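Local coordinates for protein NADP-dependent 2-hydroxyacid dehydrogenase (Rhizobium etli, PDB 4XCV) that binds NADPH and probably catalyses the NADP-dependent interconversion of 2-oxoacids and D-2-hydroxyacids, at residues Ile33-Pro38 against Arg43-Thr48; Asn66-Phe71 against Ala302-Gly307; Glu105-Gln110 against Gln153-Lys158; Ile134-Ala139 against Gly223-Pro228; Glu214-Leu219 against Thr242-Ala247. All blocks are in the same frame, centred on the assembly; numbering follows the deposited sequence. Where two conformers were deposited one is given.

Interaction 1. Residues Ile33-Pro38 against Arg43-Thr48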
# COMPACT_ATOMS: atom_id res chain seq x y z
N ILE A 33 -11.24 17.98 35.95
CA ILE A 33 -12.22 19.09 35.92
C ILE A 33 -12.65 19.25 34.47
O ILE A 33 -11.88 19.79 33.64
CB ILE A 33 -11.64 20.42 36.42
CG1 ILE A 33 -11.10 20.25 37.82
CG2 ILE A 33 -12.74 21.49 36.41
CD1 ILE A 33 -10.45 21.48 38.41
N ASN A 34 -13.83 18.76 34.13
CA ASN A 34 -14.31 18.85 32.77
C ASN A 34 -15.03 20.19 32.60
O ASN A 34 -16.12 20.39 33.14
CB ASN A 34 -15.23 17.68 32.46
CG ASN A 34 -15.70 17.69 31.03
OD1 ASN A 34 -15.42 18.61 30.26
ND2 ASN A 34 -16.42 16.62 30.66
N LEU A 35 -14.43 21.11 31.84
CA LEU A 35 -15.03 22.44 31.65
C LEU A 35 -16.34 22.39 30.86
O LEU A 35 -17.07 23.42 30.87
CB LEU A 35 -14.05 23.39 30.99
CG LEU A 35 -13.14 24.12 31.99
CD1 LEU A 35 -12.30 25.19 31.33
CD2 LEU A 35 -13.95 24.81 33.07
N ALA A 36 -16.69 21.27 30.22
CA ALA A 36 -18.02 21.16 29.58
C ALA A 36 -19.16 21.03 30.58
O ALA A 36 -20.35 21.21 30.24
CB ALA A 36 -18.04 19.98 28.62
N ASP A 37 -18.86 20.71 31.82
CA ASP A 37 -19.86 20.47 32.85
C ASP A 37 -20.27 21.82 33.43
O ASP A 37 -19.42 22.51 33.99
CB ASP A 37 -19.25 19.59 33.95
CG ASP A 37 -20.25 19.16 35.01
OD1 ASP A 37 -21.32 19.78 35.13
OD2 ASP A 37 -19.89 18.25 35.79
N PRO A 38 -21.57 22.17 33.38
CA PRO A 38 -21.99 23.41 34.01
C PRO A 38 -21.70 23.56 35.50
O PRO A 38 -21.61 24.69 36.00
CB PRO A 38 -23.51 23.44 33.77
CG PRO A 38 -23.77 22.46 32.71
CD PRO A 38 -22.69 21.45 32.75
N ARG A 43 -15.79 26.90 39.21
CA ARG A 43 -14.79 26.08 39.86
C ARG A 43 -13.52 26.87 40.14
O ARG A 43 -13.08 27.65 39.28
CB ARG A 43 -14.45 24.92 38.92
CG ARG A 43 -13.56 23.84 39.48
CD ARG A 43 -14.26 22.94 40.44
NE ARG A 43 -13.39 21.86 40.89
CZ ARG A 43 -13.49 20.57 40.54
NH1 ARG A 43 -14.39 20.08 39.69
NH2 ARG A 43 -12.65 19.73 41.09
N ASP A 44 -12.94 26.68 41.31
CA ASP A 44 -11.63 27.25 41.71
C ASP A 44 -10.51 26.46 41.03
O ASP A 44 -10.36 25.27 41.30
CB ASP A 44 -11.52 27.17 43.24
CG ASP A 44 -10.34 27.87 43.80
OD1 ASP A 44 -9.44 28.22 43.03
OD2 ASP A 44 -10.40 28.20 45.03
N PHE A 45 -9.71 27.12 40.19
CA PHE A 45 -8.52 26.51 39.55
C PHE A 45 -7.22 27.00 40.19
O PHE A 45 -6.15 26.88 39.55
CB PHE A 45 -8.45 26.82 38.03
CG PHE A 45 -9.66 26.38 37.28
CD1 PHE A 45 -10.32 25.22 37.58
CD2 PHE A 45 -10.14 27.14 36.23
CE1 PHE A 45 -11.49 24.87 36.93
CE2 PHE A 45 -11.30 26.78 35.55
CZ PHE A 45 -11.98 25.64 35.91
N SER A 46 -7.24 27.50 41.41
CA SER A 46 -6.00 28.00 41.99
C SER A 46 -4.92 26.92 42.15
O SER A 46 -3.74 27.25 42.09
CB SER A 46 -6.26 28.75 43.29
OG SER A 46 -6.69 27.89 44.30
N GLU A 47 -5.29 25.67 42.37
CA GLU A 47 -4.30 24.61 42.58
C GLU A 47 -3.95 23.86 41.30
O GLU A 47 -3.04 23.06 41.31
CB GLU A 47 -4.77 23.62 43.63
CG GLU A 47 -5.06 24.27 44.98
CD GLU A 47 -3.82 24.70 45.72
OE1 GLU A 47 -2.71 24.52 45.19
OE2 GLU A 47 -3.95 25.23 46.86
N THR A 48 -4.65 24.14 40.21
CA THR A 48 -4.50 23.35 39.00
C THR A 48 -3.11 23.47 38.42
O THR A 48 -2.63 24.56 38.22
CB THR A 48 -5.57 23.80 37.99
OG1 THR A 48 -6.85 23.81 38.64
CG2 THR A 48 -5.54 22.87 36.75
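At the edge of a five-stranded parallel sheet, where strand 32-34 gives way to the loop leading to strand 50-54, Ile33 is wrapped by Arg43 and Phe45 of that loop. The guanidinium of Arg43 lies flat on the isoleucine: CG1 of Ile33 stands over the centre of one face, 3.6 Å from Arg43 CZ. A bend at chi2 (75°) folds the arginine back over Ile33, and its NH1 is hydrogen-bonded to Asn40 OD1, which helps to hold the plane. In Ile33 the CG1 branch is anti to the carbonyl carbon (chi1 -57°), which puts CG1 under the guanidinium and CG2 at the ring, while CD1 touches both: Ile33 CG2 reaches Phe45 CE1 at 3.6 Å, and Ile33 CD1 sits 3.8 Å from both Arg43 CZ and Phe45 CD1. The sheet belongs to the flavodoxin-like catalytic domain expected of D-2-hydroxyacid dehydrogenases, and strand 32-34 is one of its two outermost strands within the chain, next to strand 8-12. Leu35 follows the strand and meets the edge of the Phe45 ring, with Leu35 CD2 3.6 Å from Phe45 CZ. The ring also packs on Leu9 of strand 8-12 and on Arg63 of helix 60-63, which buries it. Two Asx turns shape the backbone on the two segments. Asn34 OD1 accepts from Ala36 N at 2.9 Å, the donor standing above the carbonyl plane, inside a type I turn from Asn34 to Asp37. Asp44 OD1 is gripped by two donors of Ser46, its N at 2.8 Å and its OG, both from the same face of the carboxylate.

Interaction 2. Residues Asn66-Phe71 against Ala302-Gly307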
# COMPACT_ATOMS: atom_id res chain seq x y z
N ASN A 66 -1.79 29.25 37.73
CA ASN A 66 -0.67 28.55 38.34
C ASN A 66 -0.34 27.27 37.61
O ASN A 66 0.40 26.43 38.13
CB ASN A 66 -0.97 28.26 39.80
CG ASN A 66 -1.28 29.55 40.56
OD1 ASN A 66 -0.60 30.57 40.33
ND2 ASN A 66 -2.24 29.52 41.43
N LEU A 67 -0.83 27.16 36.38
CA LEU A 67 -0.52 26.00 35.52
C LEU A 67 0.99 25.84 35.36
O LEU A 67 1.73 26.81 35.19
CB LEU A 67 -1.16 26.13 34.12
CG LEU A 67 -2.67 26.12 34.09
CD1 LEU A 67 -3.15 26.46 32.68
CD2 LEU A 67 -3.23 24.79 34.58
N LYS A 68 1.42 24.58 35.37
CA LYS A 68 2.80 24.16 35.09
C LYS A 68 2.99 23.64 33.66
O LYS A 68 4.09 23.80 33.13
CB LYS A 68 3.22 23.09 36.09
CG LYS A 68 3.13 23.56 37.54
CD LYS A 68 3.70 22.50 38.45
CE LYS A 68 3.89 22.97 39.88
NZ LYS A 68 2.62 22.84 40.62
N VAL A 69 1.99 22.97 33.09
CA VAL A 69 2.11 22.36 31.78
C VAL A 69 0.77 22.46 31.10
O VAL A 69 -0.28 22.21 31.72
CB VAL A 69 2.54 20.86 31.82
CG1 VAL A 69 2.84 20.40 30.39
CG2 VAL A 69 3.74 20.65 32.75
N ILE A 70 0.80 22.79 29.81
CA ILE A 70 -0.36 22.68 28.93
C ILE A 70 -0.18 21.48 27.98
O ILE A 70 0.88 21.36 27.34
CB ILE A 70 -0.57 23.97 28.10
CG1 ILE A 70 -0.99 25.11 29.03
CG2 ILE A 70 -1.55 23.78 26.97
CD1 ILE A 70 -0.77 26.46 28.43
N PHE A 71 -1.22 20.67 27.88
CA PHE A 71 -1.27 19.57 26.95
C PHE A 71 -2.25 19.87 25.86
O PHE A 71 -3.43 20.15 26.12
CB PHE A 71 -1.64 18.26 27.66
CG PHE A 71 -0.63 17.83 28.67
CD1 PHE A 71 0.44 17.06 28.26
CD2 PHE A 71 -0.71 18.20 30.00
CE1 PHE A 71 1.41 16.64 29.16
CE2 PHE A 71 0.25 17.77 30.92
CZ PHE A 71 1.30 16.98 30.49
N ALA A 302 3.51 11.58 34.63
CA ALA A 302 4.36 10.69 35.44
C ALA A 302 5.83 11.06 35.25
O ALA A 302 6.57 11.14 36.23
CB ALA A 302 4.12 9.24 35.07
N ARG A 303 6.25 11.29 34.01
CA ARG A 303 7.64 11.69 33.77
C ARG A 303 7.93 12.99 34.51
O ARG A 303 8.94 13.11 35.20
CB ARG A 303 7.88 11.93 32.30
CG ARG A 303 7.93 10.66 31.49
CD ARG A 303 8.08 10.97 30.01
NE ARG A 303 9.32 11.68 29.74
CZ ARG A 303 10.48 11.09 29.54
NH1 ARG A 303 10.62 9.76 29.54
NH2 ARG A 303 11.59 11.85 29.40
N PHE A 304 7.04 13.96 34.35
CA PHE A 304 7.24 15.29 34.98
C PHE A 304 7.37 15.18 36.50
O PHE A 304 8.24 15.82 37.12
CB PHE A 304 6.07 16.20 34.61
CG PHE A 304 6.27 17.65 34.97
CD1 PHE A 304 7.09 18.48 34.23
CD2 PHE A 304 5.56 18.21 35.99
CE1 PHE A 304 7.23 19.82 34.55
CE2 PHE A 304 5.67 19.57 36.30
CZ PHE A 304 6.49 20.36 35.57
N GLU A 305 6.56 14.32 37.11
CA GLU A 305 6.53 14.12 38.57
C GLU A 305 7.70 13.28 39.09
O GLU A 305 8.02 13.31 40.30
CB GLU A 305 5.17 13.60 39.00
CG GLU A 305 4.11 14.69 38.77
CD GLU A 305 2.70 14.35 39.18
OE1 GLU A 305 2.40 13.18 39.51
OE2 GLU A 305 1.88 15.30 39.10
N ARG A 306 8.39 12.55 38.19
CA ARG A 306 9.70 11.90 38.53
C ARG A 306 10.86 12.86 38.26
O ARG A 306 12.04 12.50 38.49
CB ARG A 306 9.86 10.54 37.77
CG ARG A 306 8.92 9.40 38.18
CD ARG A 306 9.36 7.98 37.73
NE ARG A 306 9.58 8.02 36.32
CZ ARG A 306 8.65 7.77 35.41
NH1 ARG A 306 7.50 7.15 35.73
NH2 ARG A 306 8.93 8.06 34.15
N GLY A 307 10.60 14.08 37.78
CA GLY A 307 11.65 15.06 37.47
C GLY A 307 12.31 14.91 36.12
O GLY A 307 13.35 15.58 35.84
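Val69 and Phe304 join strand 69-72 of the parallel sheet to the C-terminal end of helix 292-305, two elements far apart in sequence. The main interaction is a CH-pi contact: the CG2 methyl of Val69 stands over the centre of the Phe304 ring, 4.0 Å from the centroid, and Val69 CG2 lies 3.9 Å from Phe304 CZ. Phe304 has CG anti to its backbone nitrogen (chi1 -169°), a setting that sends the ring out from the helix to meet the strand. A second apolar contact comes from the stem of Lys68, which crosses the phenylalanine at about a right angle and brings CD to the ring edge, 4.1 Å from Phe304 CE2. That lysine is modelled in two conformers; in the one given its NZ forms a salt bridge with Glu49. Replacing Phe304 by alanine would probably open a gap beside Val69 and leave the stem of Lys68 without its apolar neighbour. Backbone bonds finish the helix in a Schellman motif, with Gly307 N to Phe304 O at 3.0 Å, and the positive phi of Gly307 calls for glycine. Val69 turns its other methyl, CG1, onto one face of the Phe71 ring, 3.7 Å above the plane and offset toward the rim.

Interaction 3. Residues Glu105-Gln110 against Gln153-Lys158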
# COMPACT_ATOMS: atom_id res chain seq x y z
N GLU A 105 0.46 3.71 6.90
CA GLU A 105 -0.40 2.84 6.08
C GLU A 105 -1.08 3.70 5.01
O GLU A 105 -1.14 3.31 3.83
CB GLU A 105 -1.47 2.21 6.92
CG GLU A 105 -1.03 1.14 7.92
CD GLU A 105 -2.03 0.86 8.99
OE1 GLU A 105 -3.19 1.35 8.88
OE2 GLU A 105 -1.74 0.12 9.98
N TRP A 106 -1.63 4.85 5.42
CA TRP A 106 -2.38 5.70 4.49
C TRP A 106 -1.47 6.25 3.42
O TRP A 106 -1.83 6.21 2.22
CB TRP A 106 -3.09 6.80 5.27
CG TRP A 106 -3.98 7.70 4.46
CD1 TRP A 106 -5.32 7.56 4.31
CD2 TRP A 106 -3.62 8.88 3.73
NE1 TRP A 106 -5.82 8.55 3.52
CE2 TRP A 106 -4.80 9.37 3.15
CE3 TRP A 106 -2.43 9.55 3.48
CZ2 TRP A 106 -4.80 10.51 2.33
CZ3 TRP A 106 -2.42 10.67 2.68
CH2 TRP A 106 -3.61 11.15 2.14
N VAL A 107 -0.30 6.75 3.81
CA VAL A 107 0.59 7.34 2.82
C VAL A 107 1.04 6.29 1.81
O VAL A 107 1.05 6.56 0.61
CB VAL A 107 1.83 7.96 3.52
CG1 VAL A 107 2.93 8.34 2.53
CG2 VAL A 107 1.44 9.18 4.35
N VAL A 108 1.47 5.13 2.28
CA VAL A 108 1.93 4.10 1.35
C VAL A 108 0.79 3.66 0.44
O VAL A 108 0.98 3.50 -0.78
CB VAL A 108 2.55 2.92 2.11
CG1 VAL A 108 2.72 1.70 1.21
CG2 VAL A 108 3.85 3.35 2.74
N MET A 109 -0.43 3.48 0.99
CA MET A 109 -1.56 3.08 0.16
C MET A 109 -1.84 4.10 -0.91
O MET A 109 -2.04 3.73 -2.06
CB MET A 109 -2.81 2.89 1.05
CG MET A 109 -3.99 2.30 0.29
SD MET A 109 -5.42 2.13 1.37
CE MET A 109 -5.79 3.82 1.64
N GLN A 110 -1.83 5.38 -0.56
CA GLN A 110 -2.11 6.41 -1.55
C GLN A 110 -1.05 6.45 -2.61
O GLN A 110 -1.33 6.54 -3.80
CB GLN A 110 -2.24 7.79 -0.91
CG GLN A 110 -3.42 7.88 0.08
CD GLN A 110 -4.79 7.76 -0.53
OE1 GLN A 110 -5.03 7.93 -1.69
NE2 GLN A 110 -5.75 7.33 0.34
N GLN A 153 9.28 10.77 8.95
CA GLN A 153 10.36 9.80 8.97
C GLN A 153 9.88 8.36 8.92
O GLN A 153 10.56 7.50 8.38
CB GLN A 153 11.30 10.04 10.13
CG GLN A 153 12.09 11.32 9.99
CD GLN A 153 13.00 11.55 11.17
OE1 GLN A 153 12.98 12.63 11.81
NE2 GLN A 153 13.81 10.58 11.45
N ASP A 154 8.70 8.08 9.49
CA ASP A 154 8.15 6.75 9.36
C ASP A 154 7.67 6.45 7.95
O ASP A 154 7.89 5.36 7.43
CB ASP A 154 7.02 6.55 10.37
CG ASP A 154 6.71 5.09 10.59
OD1 ASP A 154 7.59 4.39 11.17
OD2 ASP A 154 5.65 4.56 10.24
N ALA A 155 7.03 7.43 7.31
CA ALA A 155 6.59 7.27 5.93
C ALA A 155 7.75 7.03 5.02
O ALA A 155 7.69 6.17 4.13
CB ALA A 155 5.76 8.48 5.52
N VAL A 156 8.81 7.83 5.15
CA VAL A 156 10.00 7.63 4.32
C VAL A 156 10.50 6.20 4.41
O VAL A 156 10.80 5.59 3.39
CB VAL A 156 11.10 8.62 4.71
CG1 VAL A 156 12.50 8.20 4.18
CG2 VAL A 156 10.77 10.04 4.28
N ALA A 157 10.65 5.69 5.63
CA ALA A 157 11.21 4.36 5.83
C ALA A 157 10.38 3.31 5.10
O ALA A 157 10.93 2.39 4.43
CB ALA A 157 11.34 4.04 7.30
N LYS A 158 9.06 3.42 5.20
CA LYS A 158 8.17 2.39 4.64
C LYS A 158 8.03 2.51 3.13
O LYS A 158 8.02 1.48 2.42
CB LYS A 158 6.86 2.38 5.38
CG LYS A 158 7.09 1.81 6.78
CD LYS A 158 5.98 2.12 7.70
CE LYS A 158 6.19 1.39 8.99
NZ LYS A 158 5.19 1.82 9.98
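Val108 and Lys158 meet where helix 100-116 packs against helix 150-162, with Val107 and Ala155 beside them. The lysine can be followed outward. Its CB touches the valine, 4.1 Å from Val108 CG2, and the two side chains cross at about a right angle. CG is anti to the carbonyl carbon (chi1 -71°), and the chain beyond runs extended, touching Ser104 of helix 100-116. At the tip NZ forms a salt bridge with Asp154 OD2, 2.8 Å away, on the syn lone pair of that oxygen. Val107 CG1 meets Ala155 CB at 4.1 Å, and the small alanine lets the CA atoms of Val107 and Ala155 come within 6.8 Å. Helix 150-162 begins within the glycine-rich stretch that probably forms a GxGxxG Rossmann motif. Met162 of the second subunit packs on both Val108 and Lys158, so the dimer interface borders the contact. Between the two segments the meeting is purely aliphatic and has no directional bond, which implies that shape probably sets the helix spacing there; the polar tie between the helices is made by Asp154 OD2 with Ser104 OG and, weakly, by Lys158 NZ with Thr101 OG1.

Interaction 4. Residues Ile134-Ala139 against Gly223-Pro228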
# COMPACT_ATOMS: atom_id res chain seq x y z
N ILE A 134 -0.47 0.02 -17.75
CA ILE A 134 0.99 0.01 -17.57
C ILE A 134 1.32 0.84 -16.36
O ILE A 134 0.87 1.99 -16.25
CB ILE A 134 1.67 0.65 -18.80
CG1 ILE A 134 1.32 -0.12 -20.04
CG2 ILE A 134 3.17 0.73 -18.56
CD1 ILE A 134 1.75 -1.57 -20.01
N ALA A 135 2.12 0.30 -15.45
CA ALA A 135 2.60 1.10 -14.33
C ALA A 135 4.09 0.88 -14.20
O ALA A 135 4.58 -0.23 -14.35
CB ALA A 135 1.92 0.68 -13.05
N PRO A 136 4.81 1.95 -13.93
CA PRO A 136 6.22 1.78 -13.69
C PRO A 136 6.47 1.14 -12.32
O PRO A 136 5.62 1.26 -11.43
CB PRO A 136 6.75 3.22 -13.65
CG PRO A 136 5.62 4.05 -13.24
CD PRO A 136 4.35 3.32 -13.65
N GLU A 137 7.59 0.45 -12.15
CA GLU A 137 7.91 -0.02 -10.78
C GLU A 137 8.21 1.20 -9.88
O GLU A 137 8.54 2.31 -10.36
CB GLU A 137 9.06 -1.01 -10.75
CG GLU A 137 10.42 -0.51 -11.03
CD GLU A 137 11.41 -1.67 -10.83
OE1 GLU A 137 11.71 -2.06 -9.69
OE2 GLU A 137 11.91 -2.23 -11.84
N ALA A 138 8.00 1.02 -8.58
CA ALA A 138 8.16 2.06 -7.62
C ALA A 138 9.51 2.74 -7.72
O ALA A 138 9.58 3.94 -7.53
CB ALA A 138 7.93 1.54 -6.22
N ALA A 139 10.56 1.96 -8.00
CA ALA A 139 11.91 2.54 -8.07
C ALA A 139 12.08 3.62 -9.13
O ALA A 139 13.01 4.43 -9.05
CB ALA A 139 12.94 1.45 -8.24
N GLY A 223 8.42 12.90 -15.53
CA GLY A 223 8.63 11.69 -14.74
C GLY A 223 7.83 10.47 -15.18
O GLY A 223 7.02 10.51 -16.12
N ALA A 224 8.04 9.38 -14.46
CA ALA A 224 7.51 8.07 -14.88
C ALA A 224 6.00 7.94 -14.75
O ALA A 224 5.43 7.07 -15.43
CB ALA A 224 8.23 6.96 -14.10
N LEU A 225 5.36 8.79 -13.95
CA LEU A 225 3.89 8.87 -13.89
C LEU A 225 3.26 9.74 -14.92
O LEU A 225 2.01 9.86 -14.96
CB LEU A 225 3.40 9.47 -12.55
CG LEU A 225 3.86 8.73 -11.35
CD1 LEU A 225 3.48 9.50 -10.09
CD2 LEU A 225 3.32 7.32 -11.34
N GLY A 226 4.08 10.47 -15.70
CA GLY A 226 3.52 11.36 -16.69
C GLY A 226 3.31 12.75 -16.13
O GLY A 226 3.96 13.72 -16.56
N GLN A 227 2.37 12.85 -15.18
CA GLN A 227 2.05 14.09 -14.50
C GLN A 227 2.20 13.85 -13.00
O GLN A 227 1.88 12.76 -12.52
CB GLN A 227 0.64 14.54 -14.80
CG GLN A 227 0.41 14.87 -16.29
CD GLN A 227 -1.06 14.78 -16.72
OE1 GLN A 227 -1.77 13.83 -16.38
NE2 GLN A 227 -1.50 15.73 -17.54
N PRO A 228 2.73 14.83 -12.27
CA PRO A 228 2.96 14.62 -10.86
C PRO A 228 1.71 14.64 -10.00
O PRO A 228 0.64 15.08 -10.43
CB PRO A 228 3.90 15.78 -10.50
CG PRO A 228 3.50 16.86 -11.43
CD PRO A 228 3.11 16.18 -12.70
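With phi restrained by its ring at -73° and a psi of 154° that keeps the chain extended after it, Pro136 presents CB and CG to Ala224, in the type I turn from Gly223 to Gly226. The methyl of Ala224 spans the two ring carbons, its CB lying 4.0 Å from Pro136 CG and 4.0 Å from Pro136 CB. Pro136 CG also rests 3.7 Å from the carbonyl oxygen Ala224 O. Leu225, with chi1 at -57°, swings its branched end toward the same corner, where CD2 comes within 4.4 Å of Pro136 CG, a looser touch. The turn is closed by Gly226 N to Gly223 O at 3.0 Å, and Gly226 takes a positive phi at which a side chain would jam against the preceding carbonyl. Two loops of the NAD-binding domain are joined here: the one leading from helix 118-126 to strand 142-146, and the one leading into strand 229-232. The proline also touches Leu115 of helix 100-116 and Val141. The 134-139 loop also faces the dimer partner, since Ala138 N is hydrogen-bonded to Glu105 OE2 of the second subunit. The proline has no N-H to offer. The chemistry is mostly apolar van der Waals contact at the surface, with one ring carbon resting on a carbonyl oxygen, which implies a non-directional hold with no hydrogen bond across it.

Interaction 5. Residues Glu214-Leu219 against Thr242-Ala247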
# COMPACT_ATOMS: atom_id res chain seq x y z
N GLU A 214 1.62 27.92 -8.02
CA GLU A 214 3.04 28.10 -8.30
C GLU A 214 3.86 26.86 -7.87
O GLU A 214 4.78 26.43 -8.59
CB GLU A 214 3.55 29.31 -7.52
CG GLU A 214 5.01 29.65 -7.79
CD GLU A 214 5.55 30.80 -6.91
OE1 GLU A 214 4.74 31.62 -6.43
OE2 GLU A 214 6.80 30.89 -6.74
N LEU A 215 3.56 26.32 -6.68
CA LEU A 215 4.25 25.13 -6.22
C LEU A 215 3.99 23.94 -7.15
O LEU A 215 4.89 23.21 -7.51
CB LEU A 215 3.85 24.83 -4.78
CG LEU A 215 4.51 23.62 -4.14
CD1 LEU A 215 4.79 23.88 -2.67
CD2 LEU A 215 3.70 22.36 -4.32
N PHE A 216 2.73 23.74 -7.55
CA PHE A 216 2.41 22.57 -8.37
C PHE A 216 3.11 22.59 -9.72
O PHE A 216 3.52 21.56 -10.24
CB PHE A 216 0.90 22.42 -8.59
CG PHE A 216 0.09 22.29 -7.31
CD1 PHE A 216 0.53 21.53 -6.26
CD2 PHE A 216 -1.10 22.97 -7.18
CE1 PHE A 216 -0.22 21.44 -5.10
CE2 PHE A 216 -1.85 22.89 -6.04
CZ PHE A 216 -1.39 22.12 -4.98
N LYS A 217 3.27 23.81 -10.25
CA LYS A 217 3.99 23.98 -11.53
C LYS A 217 5.48 23.70 -11.43
O LYS A 217 6.14 23.62 -12.48
CB LYS A 217 3.74 25.38 -12.10
CG LYS A 217 2.34 25.59 -12.64
CD LYS A 217 2.10 27.04 -12.97
CE LYS A 217 0.63 27.37 -13.05
NZ LYS A 217 -0.17 26.40 -13.84
N LYS A 218 6.02 23.57 -10.21
CA LYS A 218 7.45 23.24 -10.01
C LYS A 218 7.73 21.75 -9.87
O LYS A 218 8.87 21.32 -9.96
CB LYS A 218 7.97 23.98 -8.80
CG LYS A 218 8.10 25.47 -9.07
CD LYS A 218 8.56 26.18 -7.81
CE LYS A 218 8.69 27.67 -7.96
NZ LYS A 218 8.69 28.20 -6.56
N LEU A 219 6.69 20.93 -9.72
CA LEU A 219 6.88 19.49 -9.60
C LEU A 219 7.37 18.91 -10.90
O LEU A 219 7.19 19.50 -11.98
CB LEU A 219 5.57 18.82 -9.19
CG LEU A 219 5.17 19.10 -7.74
CD1 LEU A 219 3.72 18.68 -7.47
CD2 LEU A 219 6.11 18.43 -6.76
N THR A 242 -8.75 25.51 -4.64
CA THR A 242 -9.10 25.93 -5.99
C THR A 242 -7.92 25.75 -6.95
O THR A 242 -8.11 25.52 -8.16
CB THR A 242 -9.72 27.32 -5.99
OG1 THR A 242 -10.37 27.52 -7.26
CG2 THR A 242 -8.68 28.36 -5.71
N ASP A 243 -6.69 25.84 -6.44
CA ASP A 243 -5.53 25.63 -7.27
C ASP A 243 -5.30 24.14 -7.53
O ASP A 243 -4.79 23.79 -8.59
CB ASP A 243 -4.26 26.21 -6.63
CG ASP A 243 -4.24 27.72 -6.56
OD1 ASP A 243 -5.17 28.41 -7.09
OD2 ASP A 243 -3.25 28.25 -5.97
N ILE A 244 -5.64 23.28 -6.58
CA ILE A 244 -5.61 21.83 -6.83
C ILE A 244 -6.58 21.52 -7.98
O ILE A 244 -6.24 20.83 -8.91
CB ILE A 244 -5.95 21.00 -5.59
CG1 ILE A 244 -4.99 21.29 -4.43
CG2 ILE A 244 -6.01 19.53 -5.98
CD1 ILE A 244 -5.48 20.73 -3.14
N VAL A 245 -7.81 22.03 -7.89
CA VAL A 245 -8.80 21.79 -8.91
C VAL A 245 -8.28 22.24 -10.29
O VAL A 245 -8.35 21.51 -11.27
CB VAL A 245 -10.13 22.49 -8.58
CG1 VAL A 245 -11.16 22.32 -9.69
CG2 VAL A 245 -10.71 21.96 -7.27
N SER A 246 -7.78 23.47 -10.39
CA SER A 246 -7.28 23.97 -11.66
C SER A 246 -6.12 23.16 -12.18
O SER A 246 -6.04 22.90 -13.37
CB SER A 246 -6.90 25.45 -11.52
OG SER A 246 -8.07 26.26 -11.30
N ALA A 247 -5.22 22.78 -11.28
CA ALA A 247 -4.01 22.02 -11.68
C ALA A 247 -4.39 20.65 -12.22
O ALA A 247 -3.79 20.18 -13.22
CB ALA A 247 -3.03 21.92 -10.53
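Phe216 of helix 213-216 points its ring at helix 241-250, meeting Asp243, Ile244 and Ala247. The two helices flank strand 229-232 in sequence and belong to the Rossmann-type NAD-binding domain with its parallel sheet. Glu214, at the exposed start of the segment, reaches along it to Lys218, with Glu214 OE2 3.3 Å from Lys218 NZ in a salt bridge; the same lysine is also paired with Asp188. Leu215 turns to Leu197 of strand 196-199 and Leu191 of helix 187-192. Phe216 then carries the contact. Its CG is anti to the carbonyl carbon (chi1 -59°), so that one long side of the ring runs along a turn of the other helix. CD2 of Phe216 meets Ala247 CB at 4.0 Å. Next along the ring, Phe216 CE2 comes 3.8 Å from Ile244 N. Phe216 CZ touches Ile244 CG1 at 3.7 Å. The carbonyl carbon of Asp243 lies at the ring edge, near its plane. The ring also meets Phe230 of strand 229-232, and Asp243 OD2 accepts from Ser213 N, a polar tie beside the apolar one. A serine at Phe216 would probably open a gap between the helices and leave Ile244 and Ala247 without their apolar partner. Phe216 to Leu219 form a type I turn, in which Leu219 N donates to Phe216 O at 3.3 Å.

How the interactions relate
The five contacts fall into two groups, with centres about 33 to 56 Å apart between them. Interactions 1 and 2, centres about 18 Å apart, both reach the five-stranded sheet and touch through Ser46 O and Asn66 ND2, probably a hydrogen bond. Interactions 3, 4 and 5 lie in the NAD-binding domain, with centres about 18 to 23 Å apart; 4 touches 5 where Pro228 packs on Leu219, and 3 and 4 both reach the second subunit. Interaction 1 closes before all others open. Interaction 2 spans the rest, since helix 292-305 returns to the first sheet after the chain has built the second domain. Interaction 4 alternates in sequence with 3 and 5, bringing together distant chain parts.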